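Local coordinates for putative metal binding protein (Coccidioides immitis, PDB 3CVG) that probably binds a metal ion or a metal-containing ligand in the manner of periplasmic binding proteins, although its substrate is not established, at residues A[19-31]-A[54-66]. Numbering follows the deposited sequence.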
loop_
_atom_site.group_PDB
_atom_site.type_symbol
_atom_site.label_atom_id
_atom_site.label_comp_id
_atom_site.label_asym_id
_atom_site.label_seq_id
_atom_site.Cartn_x
_atom_site.Cartn_y
_atom_site.Cartn_z
ATOM N N PRO A 19 3.087 -13.278 -27.086
ATOM C CA PRO A 19 1.649 -13.042 -26.918
ATOM C C PRO A 19 1.296 -12.621 -25.487
ATOM O O PRO A 19 1.727 -13.251 -24.521
ATOM C CB PRO A 19 1.044 -14.392 -27.288
ATOM C CG PRO A 19 2.043 -15.343 -26.713
ATOM C CD PRO A 19 3.379 -14.723 -27.116
ATOM N N VAL A 20 0.519 -11.550 -25.361
ATOM C CA VAL A 20 0.104 -11.056 -24.049
ATOM C C VAL A 20 -1.283 -11.606 -23.726
ATOM O O VAL A 20 -2.233 -11.371 -24.467
ATOM C CB VAL A 20 0.043 -9.512 -24.023
ATOM C CG1 VAL A 20 -0.549 -9.040 -22.704
ATOM C CG2 VAL A 20 1.435 -8.929 -24.204
ATOM N N GLN A 21 -1.401 -12.340 -22.623
ATOM C CA GLN A 21 -2.687 -12.911 -22.244
ATOM C C GLN A 21 -3.101 -12.627 -20.803
ATOM O O GLN A 21 -3.919 -13.353 -20.236
ATOM C CB GLN A 21 -2.677 -14.422 -22.479
ATOM C CG GLN A 21 -2.483 -14.823 -23.926
ATOM C CD GLN A 21 -2.637 -16.317 -24.133
ATOM O OE1 GLN A 21 -1.945 -17.117 -23.502
ATOM N NE2 GLN A 21 -3.546 -16.701 -25.024
ATOM N N LEU A 22 -2.535 -11.577 -20.214
ATOM C CA LEU A 22 -2.859 -11.194 -18.842
ATOM C C LEU A 22 -2.312 -9.807 -18.527
ATOM O O LEU A 22 -1.099 -9.601 -18.466
ATOM C CB LEU A 22 -2.292 -12.216 -17.843
ATOM C CG LEU A 22 -2.554 -11.940 -16.351
ATOM C CD1 LEU A 22 -4.046 -11.798 -16.106
ATOM C CD2 LEU A 22 -1.982 -13.063 -15.500
ATOM N N ARG A 23 -3.226 -8.859 -18.328
ATOM C CA ARG A 23 -2.866 -7.481 -18.012
ATOM C C ARG A 23 -3.315 -7.169 -16.586
ATOM O O ARG A 23 -4.491 -7.327 -16.248
ATOM C CB ARG A 23 -3.545 -6.532 -18.997
ATOM C CG ARG A 23 -3.169 -6.773 -20.452
ATOM C CD ARG A 23 -4.178 -6.112 -21.369
ATOM N NE ARG A 23 -5.498 -6.707 -21.193
ATOM C CZ ARG A 23 -6.638 -6.131 -21.559
ATOM N NH1 ARG A 23 -6.627 -4.932 -22.127
ATOM N NH2 ARG A 23 -7.793 -6.750 -21.348
ATOM N N ILE A 24 -2.373 -6.721 -15.760
ATOM C CA ILE A 24 -2.657 -6.412 -14.362
ATOM C C ILE A 24 -2.403 -4.948 -14.022
ATOM O O ILE A 24 -1.331 -4.413 -14.303
ATOM C CB ILE A 24 -1.775 -7.258 -13.414
ATOM C CG1 ILE A 24 -1.814 -8.731 -13.821
ATOM C CG2 ILE A 24 -2.263 -7.112 -11.984
ATOM C CD1 ILE A 24 -0.791 -9.588 -13.093
ATOM N N GLY A 25 -3.395 -4.308 -13.411
ATOM C CA GLY A 25 -3.248 -2.924 -13.011
ATOM C C GLY A 25 -2.975 -2.889 -11.519
ATOM O O GLY A 25 -3.712 -3.485 -10.732
ATOM N N ASN A 26 -1.910 -2.208 -11.118
ATOM C CA ASN A 26 -1.567 -2.129 -9.705
ATOM C C ASN A 26 -0.571 -1.014 -9.466
ATOM O O ASN A 26 -0.002 -0.462 -10.406
ATOM C CB ASN A 26 -0.969 -3.457 -9.226
ATOM C CG ASN A 26 -0.523 -3.407 -7.771
ATOM O OD1 ASN A 26 -1.321 -3.133 -6.870
ATOM N ND2 ASN A 26 0.757 -3.666 -7.537
ATOM N N GLY A 27 -0.360 -0.685 -8.199
ATOM C CA GLY A 27 0.581 0.366 -7.873
ATOM C C GLY A 27 1.796 -0.126 -7.114
ATOM O O GLY A 27 2.841 -0.404 -7.706
ATOM N N GLY A 28 1.644 -0.255 -5.800
ATOM C CA GLY A 28 2.739 -0.666 -4.936
ATOM C C GLY A 28 3.415 -2.012 -5.118
ATOM O O GLY A 28 4.645 -2.094 -5.050
ATOM N N ALA A 29 2.636 -3.068 -5.332
ATOM C CA ALA A 29 3.207 -4.400 -5.492
ATOM C C ALA A 29 4.055 -4.525 -6.752
ATOM O O ALA A 29 5.025 -5.272 -6.778
ATOM C CB ALA A 29 2.101 -5.441 -5.500
ATOM N N GLY A 30 3.683 -3.814 -7.807
ATOM C CA GLY A 30 4.481 -3.889 -9.016
ATOM C C GLY A 30 5.759 -3.103 -8.788
ATOM O O GLY A 30 6.846 -3.491 -9.222
ATOM N N GLN A 31 5.606 -1.990 -8.078
ATOM C CA GLN A 31 6.698 -1.084 -7.747
ATOM C C GLN A 31 7.692 -1.735 -6.786
ATOM O O GLN A 31 8.851 -1.326 -6.702
ATOM C CB GLN A 31 6.106 0.184 -7.116
ATOM C CG GLN A 31 7.089 1.292 -6.811
ATOM C CD GLN A 31 6.416 2.502 -6.169
ATOM O OE1 GLN A 31 7.009 3.581 -6.070
ATOM N NE2 GLN A 31 5.173 2.324 -5.726
ATOM N N PHE A 54 3.203 -17.482 -22.695
ATOM C CA PHE A 54 2.545 -16.182 -22.783
ATOM C C PHE A 54 3.174 -15.187 -21.809
ATOM O O PHE A 54 3.798 -15.582 -20.820
ATOM C CB PHE A 54 1.051 -16.339 -22.484
ATOM C CG PHE A 54 0.760 -16.789 -21.084
ATOM C CD1 PHE A 54 0.624 -15.861 -20.057
ATOM C CD2 PHE A 54 0.656 -18.144 -20.783
ATOM C CE1 PHE A 54 0.386 -16.271 -18.752
ATOM C CE2 PHE A 54 0.419 -18.566 -19.479
ATOM C CZ PHE A 54 0.284 -17.628 -18.460
ATOM N N LYS A 55 3.008 -13.897 -22.097
ATOM C CA LYS A 55 3.553 -12.833 -21.260
ATOM C C LYS A 55 2.474 -12.216 -20.378
ATOM O O LYS A 55 1.278 -12.380 -20.628
ATOM C CB LYS A 55 4.177 -11.738 -22.134
ATOM C CG LYS A 55 5.443 -12.162 -22.852
ATOM C CD LYS A 55 5.778 -11.215 -23.993
ATOM C CE LYS A 55 6.992 -11.712 -24.764
ATOM N NZ LYS A 55 7.211 -10.949 -26.025
ATOM N N VAL A 56 2.910 -11.501 -19.346
ATOM C CA VAL A 56 2.005 -10.835 -18.417
ATOM C C VAL A 56 2.439 -9.381 -18.289
ATOM O O VAL A 56 3.541 -9.092 -17.818
ATOM C CB VAL A 56 2.049 -11.494 -17.020
ATOM C CG1 VAL A 56 1.160 -10.723 -16.048
ATOM C CG2 VAL A 56 1.603 -12.946 -17.116
ATOM N N ALA A 57 1.572 -8.467 -18.711
ATOM C CA ALA A 57 1.882 -7.044 -18.653
ATOM C C ALA A 57 1.302 -6.383 -17.410
ATOM O O ALA A 57 0.172 -6.671 -17.006
ATOM C CB ALA A 57 1.362 -6.343 -19.909
ATOM N N TRP A 58 2.094 -5.496 -16.810
ATOM C CA TRP A 58 1.693 -4.765 -15.615
ATOM C C TRP A 58 1.519 -3.276 -15.899
ATOM O O TRP A 58 2.449 -2.602 -16.338
ATOM C CB TRP A 58 2.728 -4.952 -14.492
ATOM C CG TRP A 58 2.628 -3.904 -13.405
ATOM C CD1 TRP A 58 1.492 -3.489 -12.766
ATOM C CD2 TRP A 58 3.699 -3.112 -12.865
ATOM N NE1 TRP A 58 1.788 -2.490 -11.871
ATOM C CE2 TRP A 58 3.134 -2.237 -11.911
ATOM C CE3 TRP A 58 5.080 -3.057 -13.097
ATOM C CZ2 TRP A 58 3.902 -1.312 -11.190
ATOM C CZ3 TRP A 58 5.843 -2.137 -12.377
ATOM C CH2 TRP A 58 5.250 -1.279 -11.436
ATOM N N TYR A 59 0.311 -2.780 -15.650
ATOM C CA TYR A 59 -0.017 -1.368 -15.832
ATOM C C TYR A 59 0.014 -0.684 -14.469
ATOM O O TYR A 59 -0.658 -1.120 -13.532
ATOM C CB TYR A 59 -1.408 -1.225 -16.444
ATOM C CG TYR A 59 -1.444 -1.481 -17.927
ATOM C CD1 TYR A 59 -1.224 -0.447 -18.836
ATOM C CD2 TYR A 59 -1.681 -2.760 -18.424
ATOM C CE1 TYR A 59 -1.241 -0.680 -20.210
ATOM C CE2 TYR A 59 -1.698 -3.004 -19.793
ATOM C CZ TYR A 59 -1.480 -1.963 -20.679
ATOM O OH TYR A 59 -1.505 -2.212 -22.029
ATOM N N LYS A 60 0.796 0.385 -14.364
ATOM C CA LYS A 60 0.930 1.124 -13.114
ATOM C C LYS A 60 -0.258 2.048 -12.896
ATOM O O LYS A 60 -0.509 2.949 -13.700
ATOM C CB LYS A 60 2.222 1.939 -13.128
ATOM C CG LYS A 60 2.540 2.640 -11.827
ATOM C CD LYS A 60 3.932 3.256 -11.879
ATOM C CE LYS A 60 4.368 3.778 -10.516
ATOM N NZ LYS A 60 5.779 4.263 -10.533
ATOM N N SER A 61 -0.981 1.830 -11.800
ATOM C CA SER A 61 -2.149 2.643 -11.494
ATOM C C SER A 61 -2.594 2.519 -10.041
ATOM O O SER A 61 -2.498 1.447 -9.438
ATOM C CB SER A 61 -3.303 2.243 -12.417
ATOM O OG SER A 61 -3.537 0.845 -12.355
ATOM N N ASP A 62 -3.072 3.624 -9.476
ATOM C CA ASP A 62 -3.547 3.594 -8.101
ATOM C C ASP A 62 -4.888 2.866 -8.129
ATOM O O ASP A 62 -5.375 2.512 -9.203
ATOM C CB ASP A 62 -3.686 5.018 -7.533
ATOM C CG ASP A 62 -4.818 5.815 -8.167
ATOM O OD1 ASP A 62 -5.505 5.299 -9.072
ATOM O OD2 ASP A 62 -5.018 6.973 -7.747
ATOM N N THR A 63 -5.477 2.622 -6.967
ATOM C CA THR A 63 -6.750 1.912 -6.916
ATOM C C THR A 63 -7.856 2.490 -7.809
ATOM O O THR A 63 -8.534 1.747 -8.516
ATOM C CB THR A 63 -7.286 1.826 -5.470
ATOM O OG1 THR A 63 -6.409 1.009 -4.681
ATOM C CG2 THR A 63 -8.680 1.210 -5.453
ATOM N N THR A 64 -8.045 3.805 -7.788
ATOM C CA THR A 64 -9.109 4.407 -8.596
ATOM C C THR A 64 -8.947 4.146 -10.097
ATOM O O THR A 64 -9.920 3.827 -10.797
ATOM C CB THR A 64 -9.190 5.929 -8.369
ATOM O OG1 THR A 64 -9.454 6.195 -6.985
ATOM C CG2 THR A 64 -10.301 6.535 -9.217
ATOM N N VAL A 65 -7.717 4.280 -10.583
ATOM C CA VAL A 65 -7.432 4.078 -12.000
ATOM C C VAL A 65 -7.528 2.611 -12.387
ATOM O O VAL A 65 -8.061 2.274 -13.443
ATOM C CB VAL A 65 -6.032 4.603 -12.364
ATOM C CG1 VAL A 65 -5.841 4.568 -13.876
ATOM C CG2 VAL A 65 -5.863 6.011 -11.839
ATOM N N THR A 66 -7.002 1.741 -11.531
ATOM C CA THR A 66 -7.052 0.306 -11.781
ATOM C C THR A 66 -8.501 -0.084 -12.055
ATOM O O THR A 66 -8.801 -0.782 -13.023
ATOM C CB THR A 66 -6.523 -0.487 -10.561
ATOM O OG1 THR A 66 -5.116 -0.256 -10.414
ATOM C CG2 THR A 66 -6.776 -1.976 -10.731
#
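Lys55 N donates to Pro19 O at 2.8 Å, opening a parallel ladder between strands 20-26 and 55-60 in a domain of periplasmic-binding-protein type. A beta bulge follows between Val20 and Arg23: Gln21 N holds Lys55 O only weakly, and Leu22 N is buried without a partner. Gln21 crosses Phe54 at about a right angle, Gln21 OE1 lying 3.3 Å from Phe54 CB, with the amide and ring planes 56° apart. Leu22 runs alongside Val56, Leu22 CG 3.9 Å from Val56 CG1. On the other face, Arg23 lies beside Tyr59, its CB touching the ring edge at Tyr59 CE2, while its guanidinium pairs with Asp76. Ile24 CD1 meets Val56 CG1 from further along the strand; helices 34-47 and 248-259 cover this apolar face. Beyond the bulge the ladder is regular, with Ile24 N on Ala57 O and Tyr59 N on Ile24 O. Asn26 O takes two donors from opposite faces of its carbonyl plane: Trp58 NE1 at 3.1 Å and Ser61 N at 2.9 Å. Trp58 CG is anti to its own backbone N (chi1 161°), which carries the indole past the end of strand 20-26 to helix 28-32, where Gly30 CA sits over its six-membered ring, 3.6 Å from the centroid, in a CH-pi contact. The carbonyl held from both faces and the indole packed on Gly30 thus tie the strand-to-helix turn of 19-31 to strand 55-60.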